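Local structure of capsid protein (Macrobrachium rosenbergii nodavirus, 5YKX) at residues 26-31 and 97-102; 32-37 and 93-98; 46-51 and 78-83; 59-64 and 72-77. The protein builds the shell of the nodavirus particle, the portion here probably being the protruding domain that pairs into dimeric surface spikes. All coordinates share one frame; numbering follows the deposited sequence.

Overall arrangement
All four contacts belong to one antiparallel sheet, with strand order 10-18, 114-121, 41-51, 79-89, 71-75, 57-62, 96-104, 26-33. Contacts 1 and 2 continue one another along strands 26-33 and 96-104, centres about 16 Å apart, sharing Thr-97 and Phe-98. Contact 4 is the hairpin of strands 57-62 and 71-75. Its centre lies about 9 Å from that of contact 1 and about 10 Å from that of contact 3, hydrogen-bonded to both. Contact 3, at the subunit interface, is centred about 24 Å from the centre of contact 2. Along the chain contact 4 nests inside contact 3, itself inside contacts 1 and 2. The contacts thus lead from outer strand 26-33, beside the cadmium site, to the dimer seam.

Contact 1: residues 26-31 and 97-102; sequences KQTYTQ and TFTLVT. With CD (cadmium ion), chain E; SO4 (sulfate ion), chain G.
Tyr-29 and Leu-100 form the middle hydrogen-bonded pair of an antiparallel ladder that attaches the outermost strand 26-33 to strand 96-104. Backbone bonds come in reciprocal couples at Gln-27/Thr-102, Tyr-29/Leu-100 and Gln-31/Phe-98; Leu-100 N reaches Tyr-29 O over 2.8 Å and nearly straight, 172° at the hydrogen.

The aromatic packing is a CH-pi contact. With chi1 at 52°, Tyr-29 holds its ring between its own N and carbonyl carbon and lays it across Leu-100, whose CB sits 4.0 Å from the ring centroid and 11° off the normal. Thr-102 OG1 meets the same ring at its edge, in plane, 3.8 Å from Tyr-29 CE1, while the Tyr-29 hydroxyl bonds to Val-20 O. On the opposite face of the sheet, Thr-28 and Val-101 lie side by side, CG2 to CG2 3.7 Å.

A metal ion and an anion sit at the Thr-97 end. The cadmium ion is bound by Thr-97 O at 2.4 Å, together with two waters and Cys-63 SG. The sulfate, probably from the crystallisation liquor, is uncertainly placed, implausibly close to the metal and Asn-64; as modelled, Thr-99 OG1 donates to its O4 at 2.9 Å.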
# COMPACT_ATOMS: atom_id res chain seq x y z
N LYS B 26 6.88 17.00 18.45
CA LYS B 26 7.61 15.72 18.52
C LYS B 26 6.90 14.85 19.49
O LYS B 26 6.65 15.31 20.58
CB LYS B 26 9.01 15.89 18.99
CG LYS B 26 9.88 16.67 18.05
CD LYS B 26 11.18 15.90 17.89
CE LYS B 26 12.40 16.78 17.96
NZ LYS B 26 12.47 17.72 16.80
N GLN B 27 6.54 13.61 19.12
CA GLN B 27 5.73 12.81 20.00
C GLN B 27 5.95 11.34 19.71
O GLN B 27 6.26 10.97 18.58
CB GLN B 27 4.28 13.16 19.83
CG GLN B 27 3.52 12.86 21.05
CD GLN B 27 2.05 13.19 20.97
OE1 GLN B 27 1.59 13.99 20.19
NE2 GLN B 27 1.34 12.63 21.87
N THR B 28 5.90 10.52 20.75
CA THR B 28 5.95 9.06 20.57
C THR B 28 4.76 8.55 21.32
O THR B 28 4.43 9.09 22.40
CB THR B 28 7.22 8.43 21.17
OG1 THR B 28 8.38 9.03 20.65
CG2 THR B 28 7.36 7.03 20.73
N TYR B 29 4.00 7.64 20.73
CA TYR B 29 2.76 7.17 21.35
C TYR B 29 2.40 5.83 20.78
O TYR B 29 3.10 5.35 19.87
CB TYR B 29 1.60 8.18 21.23
CG TYR B 29 1.26 8.73 19.81
CD1 TYR B 29 2.13 9.63 19.14
CD2 TYR B 29 0.10 8.35 19.17
CE1 TYR B 29 1.84 10.09 17.82
CE2 TYR B 29 -0.21 8.84 17.89
CZ TYR B 29 0.62 9.73 17.24
OH TYR B 29 0.29 10.20 16.00
N THR B 30 1.29 5.22 21.25
CA THR B 30 0.84 3.95 20.72
C THR B 30 -0.58 3.98 20.27
O THR B 30 -1.27 4.88 20.61
CB THR B 30 1.02 2.81 21.76
OG1 THR B 30 0.17 3.09 22.82
CG2 THR B 30 2.44 2.67 22.23
N GLN B 31 -1.00 3.03 19.44
CA GLN B 31 -2.34 2.97 18.99
C GLN B 31 -2.70 1.51 18.82
O GLN B 31 -1.86 0.71 18.33
CB GLN B 31 -2.57 3.74 17.67
CG GLN B 31 -4.00 3.70 17.27
CD GLN B 31 -4.33 4.68 16.15
OE1 GLN B 31 -3.73 5.72 16.03
NE2 GLN B 31 -5.33 4.34 15.35
N THR B 97 -1.12 -3.72 18.64
CA THR B 97 -0.64 -2.41 19.04
C THR B 97 0.55 -1.95 18.22
O THR B 97 1.36 -2.75 17.80
CB THR B 97 -0.26 -2.46 20.54
OG1 THR B 97 -1.47 -2.76 21.24
CG2 THR B 97 0.18 -1.07 21.02
N PHE B 98 0.62 -0.64 17.94
CA PHE B 98 1.70 -0.06 17.10
C PHE B 98 2.28 1.12 17.81
O PHE B 98 1.59 1.78 18.58
CB PHE B 98 1.11 0.34 15.75
CG PHE B 98 0.53 -0.84 15.04
CD1 PHE B 98 -0.80 -1.19 15.26
CD2 PHE B 98 1.33 -1.66 14.26
CE1 PHE B 98 -1.33 -2.33 14.68
CE2 PHE B 98 0.76 -2.78 13.61
CZ PHE B 98 -0.56 -3.10 13.84
N THR B 99 3.54 1.31 17.62
CA THR B 99 4.26 2.46 18.07
C THR B 99 4.42 3.49 16.98
O THR B 99 4.86 3.17 15.87
CB THR B 99 5.68 2.07 18.49
OG1 THR B 99 5.57 1.02 19.49
CG2 THR B 99 6.41 3.25 19.08
N LEU B 100 4.04 4.73 17.33
CA LEU B 100 4.18 5.88 16.40
C LEU B 100 5.15 6.85 16.90
O LEU B 100 5.10 7.20 18.06
CB LEU B 100 2.80 6.53 16.22
CG LEU B 100 1.68 5.67 15.58
CD1 LEU B 100 0.88 4.92 16.60
CD2 LEU B 100 0.69 6.62 14.87
N VAL B 101 6.07 7.27 16.05
CA VAL B 101 7.04 8.35 16.31
C VAL B 101 6.83 9.40 15.22
O VAL B 101 6.84 9.10 14.00
CB VAL B 101 8.47 7.83 16.28
CG1 VAL B 101 9.46 8.94 16.57
CG2 VAL B 101 8.64 6.67 17.24
N THR B 102 6.45 10.58 15.68
CA THR B 102 6.11 11.77 14.84
C THR B 102 7.08 12.93 15.09
O THR B 102 7.54 13.22 16.25
CB THR B 102 4.68 12.26 15.05
OG1 THR B 102 4.44 12.55 16.45
CG2 THR B 102 3.71 11.17 14.63
CD CD E . 2.86 -4.26 18.81
S SO4 G . 3.84 -2.08 20.32
O1 SO4 G . 2.79 -3.14 20.13
O2 SO4 G . 4.77 -3.04 20.94
O3 SO4 G . 3.78 -0.83 21.25
O4 SO4 G . 4.64 -1.66 19.18
O HOH W 1 1.16 -5.45 19.52
O HOH W 2 2.81 -6.00 20.66

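Contact 2: residues 32-37 and 93-98; sequences DITGLK and IGEATF. With CD (cadmium ion), chain E.
Gly-94 and Leu-36 meet where the ladder of strands 26-33 and 96-104 gives way to turns. A water bridges Ile-93 O to Gly-35 N. Gly-94, with positive phi (78°), turns its carbonyl across the gap: Gly-94 O accepts Leu-36 N at 3.0 Å, and Leu-36 CB packs against the same oxygen. The side chain of Glu-95 runs alongside Thr-34, pointing the same way, with Glu-95 OE2 2.9 Å from Thr-34 OG1; Glu-95 N is held by Asn-91 OD1. Ala-96 makes the reciprocal backbone pair with Ile-33, and the bond from Ile-33 N to Ala-96 O is short and straight, 2.7 Å and 169°. Thr-97 adds a side-chain bond to the ladder: its OG1 donates to Asp-32 OD1 at a very short 2.5 Å as modelled, coming from 41° above the carboxylate plane. Phe-98 CE1 is tightly packed 3.4 Å from Ile-33 CD1, the two side chains slanting across each other.

On the side of the sheet carrying Ile-33 and Ala-96, Phe-98 meets Phe-88 of strand 79-89 edge-to-face. Ile-33 reaches Tyr-115 and Ile-117 of strand 114-121 and Ile-44 of strand 41-51; from the turn, Leu-36 rests on Phe-42 and Phe-88.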
# COMPACT_ATOMS: atom_id res chain seq x y z
N ASP B 32 -3.91 1.14 19.29
CA ASP B 32 -4.37 -0.24 19.21
C ASP B 32 -5.30 -0.31 18.03
O ASP B 32 -6.03 0.61 17.76
CB ASP B 32 -5.16 -0.68 20.43
CG ASP B 32 -4.33 -0.68 21.70
OD1 ASP B 32 -3.06 -0.84 21.70
OD2 ASP B 32 -4.99 -0.51 22.74
N ILE B 33 -5.21 -1.40 17.31
CA ILE B 33 -6.21 -1.73 16.29
C ILE B 33 -6.91 -2.98 16.88
O ILE B 33 -6.24 -3.88 17.36
CB ILE B 33 -5.56 -2.07 14.94
CG1 ILE B 33 -4.86 -0.84 14.40
CG2 ILE B 33 -6.65 -2.58 13.95
CD1 ILE B 33 -4.12 -1.07 13.11
N THR B 34 -8.22 -3.04 16.69
CA THR B 34 -9.13 -3.90 17.41
C THR B 34 -10.20 -4.47 16.47
O THR B 34 -10.38 -3.96 15.39
CB THR B 34 -9.66 -2.91 18.48
OG1 THR B 34 -9.35 -3.39 19.76
CG2 THR B 34 -10.96 -2.38 18.24
N GLY B 35 -10.86 -5.56 16.84
CA GLY B 35 -11.88 -6.15 15.99
C GLY B 35 -11.33 -7.00 14.87
O GLY B 35 -12.02 -7.27 13.93
N LEU B 36 -10.09 -7.43 14.94
CA LEU B 36 -9.54 -8.32 13.92
C LEU B 36 -9.89 -9.79 14.23
O LEU B 36 -10.07 -10.12 15.37
CB LEU B 36 -8.01 -8.20 13.92
CG LEU B 36 -7.52 -6.78 13.56
CD1 LEU B 36 -6.04 -6.60 13.84
CD2 LEU B 36 -7.83 -6.52 12.10
N LYS B 37 -9.93 -10.67 13.24
CA LYS B 37 -9.97 -12.11 13.55
C LYS B 37 -8.84 -12.55 14.49
O LYS B 37 -7.64 -12.41 14.19
CB LYS B 37 -10.00 -12.92 12.28
CG LYS B 37 -10.47 -14.37 12.40
CD LYS B 37 -10.61 -14.97 11.00
CE LYS B 37 -11.46 -16.22 10.96
NZ LYS B 37 -10.62 -17.23 11.60
N ILE B 93 -7.41 -12.03 21.39
CA ILE B 93 -8.65 -11.26 21.37
C ILE B 93 -8.83 -10.31 20.16
O ILE B 93 -9.67 -9.42 20.18
CB ILE B 93 -8.88 -10.48 22.70
CG1 ILE B 93 -7.75 -9.52 23.03
CG2 ILE B 93 -8.97 -11.45 23.86
CD1 ILE B 93 -8.14 -8.48 24.04
N GLY B 94 -8.07 -10.51 19.09
CA GLY B 94 -8.28 -9.72 17.84
C GLY B 94 -7.71 -8.33 17.88
O GLY B 94 -8.28 -7.40 17.31
N GLU B 95 -6.59 -8.15 18.58
CA GLU B 95 -5.97 -6.82 18.72
C GLU B 95 -4.50 -6.82 18.37
O GLU B 95 -3.82 -7.83 18.48
CB GLU B 95 -6.12 -6.28 20.14
CG GLU B 95 -7.60 -6.20 20.52
CD GLU B 95 -7.88 -5.48 21.83
OE1 GLU B 95 -6.94 -5.29 22.63
OE2 GLU B 95 -9.06 -5.10 22.03
N ALA B 96 -4.04 -5.62 18.02
CA ALA B 96 -2.65 -5.39 17.83
C ALA B 96 -2.35 -3.94 18.19
O ALA B 96 -3.18 -3.07 18.02
CB ALA B 96 -2.23 -5.68 16.42
N THR B 97 -1.12 -3.72 18.64
CA THR B 97 -0.64 -2.41 19.04
C THR B 97 0.55 -1.95 18.22
O THR B 97 1.36 -2.75 17.80
CB THR B 97 -0.26 -2.46 20.54
OG1 THR B 97 -1.47 -2.76 21.24
CG2 THR B 97 0.18 -1.07 21.02
N PHE B 98 0.62 -0.64 17.94
CA PHE B 98 1.70 -0.06 17.10
C PHE B 98 2.28 1.12 17.81
O PHE B 98 1.59 1.78 18.58
CB PHE B 98 1.11 0.34 15.75
CG PHE B 98 0.53 -0.84 15.04
CD1 PHE B 98 -0.80 -1.19 15.26
CD2 PHE B 98 1.33 -1.66 14.26
CE1 PHE B 98 -1.33 -2.33 14.68
CE2 PHE B 98 0.76 -2.78 13.61
CZ PHE B 98 -0.56 -3.10 13.84
CD CD E . 2.86 -4.26 18.81
O HOH W 3 -10.80 -7.02 19.22
O HOH W 1 1.16 -5.45 19.52
O HOH W 2 2.81 -6.00 20.66

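Contact 3: residues 46-51 and 78-83; sequences PYMDRV and SAIKCD
At the dimer seam of the beta sheet, Pro-46 and Met-48 of strand 41-51 face Cys-82 of strand 79-89. The two strands are neighbours in the sheet order, yet here they splay: their axes stay at least 6.2 Å apart and their directions differ by 136°, so the touching groups are side chains and backbone edges, without a ladder between the segments.

Cys-82 carries most of the contact across this separation. Its SG, anti to the backbone N (chi1 -177°), reaches the opposite strand and lies against the main chain of Tyr-47, 3.5 Å from Tyr-47 C. The same sulfur is flanked by Pro-46 CB at 3.7 Å and by Met-48 CB at 4.0 Å. The Pro-46 ring meets the next peptide of the other strand, its CG 3.4 Å from Asp-83 N. Met-48, present as selenomethionine, extends from its backbone and then bends at the selenium (chi3 -68°), which places CE 3.7 Å from Lys-81 O and leaves SE in looser contact, 4.3 Å from Ile-80 CG2.

Along its own strand, Lys-81 NZ forms a salt bridge with Asp-83 OD2 at 2.7 Å, arriving on the anti side of the carboxylate. The other oxygen, Asp-83 OD1, pairs with Arg-116 of the second subunit, so one carboxylate ties two cations.

Both diverging strands find backbone partners across the interface: Met-48 to Val-51 and Ala-79 to Cys-82 join antiparallel ladders with the second subunit. Such a sheet, opened between two neighbouring strands and continued by those of another copy, is characteristic of a beta-sheet-mediated dimer.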
# COMPACT_ATOMS: atom_id res chain seq x y z
N PRO B 46 0.51 1.43 4.33
CA PRO B 46 0.05 2.81 4.23
C PRO B 46 -0.69 3.05 2.93
O PRO B 46 -0.41 2.38 1.91
CB PRO B 46 1.36 3.62 4.19
CG PRO B 46 2.43 2.65 3.65
CD PRO B 46 1.97 1.27 4.06
N TYR B 47 -1.66 3.97 2.95
CA TYR B 47 -2.18 4.55 1.65
C TYR B 47 -2.34 6.04 1.94
O TYR B 47 -2.13 6.50 3.07
CB TYR B 47 -3.47 3.87 1.19
CG TYR B 47 -4.75 4.29 1.86
CD1 TYR B 47 -5.51 5.33 1.34
CD2 TYR B 47 -5.18 3.70 3.02
CE1 TYR B 47 -6.71 5.73 1.93
CE2 TYR B 47 -6.37 4.08 3.64
CZ TYR B 47 -7.12 5.10 3.11
OH TYR B 47 -8.26 5.52 3.70
N MSE B 48 -2.62 6.80 0.91
CA MSE B 48 -2.83 8.20 1.05
C MSE B 48 -3.94 8.71 0.17
O MSE B 48 -4.04 8.38 -1.04
CB MSE B 48 -1.45 8.88 0.78
CG MSE B 48 -1.47 10.35 1.17
SE MSE B 48 0.40 11.07 1.35
CE MSE B 48 1.04 10.08 2.96
N ASP B 49 -4.79 9.49 0.82
CA ASP B 49 -5.78 10.34 0.13
C ASP B 49 -5.98 11.56 0.96
O ASP B 49 -6.79 11.56 1.89
CB ASP B 49 -7.08 9.57 -0.09
CG ASP B 49 -8.13 10.43 -0.84
OD1 ASP B 49 -7.85 11.58 -1.27
OD2 ASP B 49 -9.22 9.95 -0.97
N ARG B 50 -5.10 12.54 0.76
CA ARG B 50 -4.81 13.51 1.86
C ARG B 50 -4.14 14.71 1.32
O ARG B 50 -3.07 14.65 0.65
CB ARG B 50 -3.88 12.85 2.89
CG ARG B 50 -3.62 13.65 4.14
CD ARG B 50 -2.59 12.93 5.02
NE ARG B 50 -2.22 13.59 6.24
CZ ARG B 50 -1.24 14.47 6.37
NH1 ARG B 50 -0.61 14.89 5.30
NH2 ARG B 50 -0.91 14.92 7.58
N VAL B 51 -4.75 15.87 1.57
CA VAL B 51 -4.08 17.10 1.23
C VAL B 51 -2.82 17.34 2.03
O VAL B 51 -2.85 17.19 3.24
CB VAL B 51 -5.06 18.28 1.39
CG1 VAL B 51 -4.35 19.58 1.18
CG2 VAL B 51 -6.18 18.14 0.38
N SER B 78 6.83 17.56 -0.36
CA SER B 78 7.69 17.46 -1.49
C SER B 78 8.28 16.09 -1.78
O SER B 78 7.97 15.46 -2.84
CB SER B 78 8.72 18.66 -1.44
OG SER B 78 9.54 18.43 -2.53
N ALA B 79 9.08 15.54 -0.89
CA ALA B 79 9.62 14.21 -0.98
C ALA B 79 8.59 13.24 -0.30
O ALA B 79 8.70 12.90 0.91
CB ALA B 79 10.95 14.13 -0.28
N ILE B 80 7.57 12.90 -1.06
CA ILE B 80 6.43 12.15 -0.53
C ILE B 80 6.87 10.73 -0.19
O ILE B 80 7.51 9.95 -0.99
CB ILE B 80 5.27 12.04 -1.54
CG1 ILE B 80 4.86 13.43 -2.13
CG2 ILE B 80 4.04 11.39 -0.90
CD1 ILE B 80 4.69 14.44 -1.13
N LYS B 81 6.49 10.35 1.02
CA LYS B 81 6.63 8.99 1.48
C LYS B 81 5.25 8.44 1.92
O LYS B 81 4.56 9.01 2.75
CB LYS B 81 7.56 8.93 2.67
CG LYS B 81 9.05 9.18 2.44
CD LYS B 81 9.81 7.95 1.95
CE LYS B 81 10.21 6.89 3.02
NZ LYS B 81 10.68 5.60 2.34
N CYS B 82 4.92 7.27 1.42
CA CYS B 82 3.82 6.44 1.81
C CYS B 82 4.31 5.00 1.60
O CYS B 82 4.13 4.50 0.54
CB CYS B 82 2.68 6.76 0.90
SG CYS B 82 1.13 5.86 1.30
N ASP B 83 5.08 4.45 2.53
CA ASP B 83 6.01 3.34 2.18
C ASP B 83 6.11 2.41 3.35
O ASP B 83 5.79 2.78 4.50
CB ASP B 83 7.36 3.97 1.86
CG ASP B 83 8.35 3.05 1.18
OD1 ASP B 83 8.05 1.91 0.81
OD2 ASP B 83 9.47 3.60 0.97

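Contact 4: residues 59-64 and 72-77; sequences CTITCN and ISYFDT. With CD (cadmium ion), chain E; SO4 (sulfate ion), chain G.
The ring of Tyr-74 is met at its edge, near its plane, by Ile-61 CD1 and Cys-59 O; Ile-61 CD1 lies 3.9 Å from Tyr-74 CE2. The Cys-59 sulfur approaches obliquely, SG 5.4 Å from the ring centroid and 68° off the normal, a sulfur-aromatic contact. Beyond the hairpin, Tyr-113 stacks on this ring and Trp-19 meets it at a steep angle. The Tyr-74 hydroxyl is bonded to Gln-114 O and Trp-19 NE1, which fixes the ring's far end.

The backbones form the antiparallel hairpin 57-62/71-75. Cys-59 and Tyr-74 exchange two hydrogen bonds, as do Ile-61 and Ile-72; the one from Ile-61 N to Ile-72 O is 2.8 Å long. Next to it, the two isoleucines touch through CB and CB, 4.2 Å apart.

Past the strand's end, Cys-63 SG binds the cadmium ion at 2.3 Å. Asn-64 N then donates to O4 of the modelled sulfate over 2.9 Å, though that ion's placement is doubtful.

In the sheet the hairpin is interior, with a strand bonded on either side. Thr-60 and Thr-62 bond to strand 96-104, Ser-73 and Phe-75 to strand 79-89, while Ile-72 and Tyr-74 pack on Pro-46 of strand 41-51.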
# COMPACT_ATOMS: atom_id res chain seq x y z
N CYS B 59 5.94 10.74 10.07
CA CYS B 59 5.34 9.71 10.99
C CYS B 59 5.93 8.36 10.63
O CYS B 59 5.95 8.01 9.46
CB CYS B 59 3.86 9.66 10.83
SG CYS B 59 3.09 8.35 11.89
N THR B 60 6.49 7.65 11.62
CA THR B 60 7.01 6.30 11.43
C THR B 60 6.34 5.37 12.38
O THR B 60 6.18 5.70 13.56
CB THR B 60 8.51 6.24 11.65
OG1 THR B 60 9.13 7.19 10.82
CG2 THR B 60 9.10 4.81 11.27
N ILE B 61 5.80 4.26 11.86
CA ILE B 61 5.06 3.24 12.65
C ILE B 61 5.82 1.92 12.66
O ILE B 61 6.34 1.48 11.63
CB ILE B 61 3.70 3.05 12.09
CG1 ILE B 61 3.15 4.50 12.01
CG2 ILE B 61 2.77 2.15 12.99
CD1 ILE B 61 1.74 4.63 11.81
N THR B 62 5.89 1.29 13.84
CA THR B 62 6.43 -0.02 13.94
C THR B 62 5.68 -0.80 15.01
O THR B 62 4.87 -0.25 15.75
CB THR B 62 7.91 -0.03 14.33
OG1 THR B 62 8.07 0.67 15.55
CG2 THR B 62 8.78 0.68 13.35
N CYS B 63 5.96 -2.10 15.08
CA CYS B 63 5.43 -2.98 16.23
C CYS B 63 6.65 -3.56 16.86
O CYS B 63 7.51 -4.16 16.16
CB CYS B 63 4.47 -4.05 15.79
SG CYS B 63 4.09 -5.27 17.11
N ASN B 64 6.80 -3.36 18.17
CA ASN B 64 8.03 -3.83 18.84
C ASN B 64 8.08 -5.35 19.17
O ASN B 64 9.08 -5.79 19.69
CB ASN B 64 8.39 -2.99 20.07
CG ASN B 64 7.40 -3.13 21.20
OD1 ASN B 64 6.49 -3.93 21.14
ND2 ASN B 64 7.54 -2.29 22.20
N ILE B 72 6.46 1.38 8.73
CA ILE B 72 5.68 2.22 7.78
C ILE B 72 6.16 3.67 7.95
O ILE B 72 6.40 4.13 9.10
CB ILE B 72 4.20 2.09 8.07
CG1 ILE B 72 3.73 0.70 7.66
CG2 ILE B 72 3.42 3.16 7.33
CD1 ILE B 72 2.32 0.42 8.10
N SER B 73 6.42 4.35 6.82
CA SER B 73 6.78 5.75 6.81
C SER B 73 5.80 6.60 6.03
O SER B 73 5.48 6.27 4.88
CB SER B 73 8.12 5.96 6.06
OG SER B 73 9.09 5.24 6.73
N TYR B 74 5.43 7.75 6.60
CA TYR B 74 4.64 8.78 5.95
C TYR B 74 5.41 10.09 5.98
O TYR B 74 6.10 10.44 7.01
CB TYR B 74 3.32 9.02 6.70
CG TYR B 74 2.39 7.87 6.85
CD1 TYR B 74 1.48 7.54 5.86
CD2 TYR B 74 2.46 7.03 7.98
CE1 TYR B 74 0.63 6.44 6.01
CE2 TYR B 74 1.55 5.97 8.12
CZ TYR B 74 0.67 5.68 7.13
OH TYR B 74 -0.19 4.62 7.23
N PHE B 75 5.32 10.82 4.89
CA PHE B 75 5.83 12.18 4.79
C PHE B 75 5.11 12.90 3.68
O PHE B 75 4.94 12.32 2.58
CB PHE B 75 7.32 12.16 4.49
CG PHE B 75 8.02 13.49 4.79
CD1 PHE B 75 8.20 13.88 6.07
CD2 PHE B 75 8.31 14.39 3.79
CE1 PHE B 75 8.72 15.12 6.38
CE2 PHE B 75 8.90 15.64 4.08
CZ PHE B 75 9.12 15.98 5.35
N ASP B 76 4.66 14.13 3.94
CA ASP B 76 3.69 14.75 3.01
C ASP B 76 4.25 15.95 2.25
O ASP B 76 3.52 16.53 1.47
CB ASP B 76 2.43 15.18 3.74
CG ASP B 76 2.68 16.32 4.79
OD1 ASP B 76 3.87 16.63 5.15
OD2 ASP B 76 1.66 16.80 5.35
N THR B 77 5.53 16.29 2.39
CA THR B 77 6.02 17.60 1.86
C THR B 77 7.18 17.41 0.91
O THR B 77 8.29 17.01 1.30
CB THR B 77 6.39 18.55 3.04
OG1 THR B 77 5.24 18.73 3.91
CG2 THR B 77 6.92 19.88 2.57
CD CD E . 2.86 -4.26 18.81
S SO4 G . 3.84 -2.08 20.32
O1 SO4 G . 2.79 -3.14 20.13
O2 SO4 G . 4.77 -3.04 20.94
O3 SO4 G . 3.78 -0.83 21.25
O4 SO4 G . 4.64 -1.66 19.18
O HOH W 2 2.81 -6.00 20.66
O HOH W 1 1.16 -5.45 19.52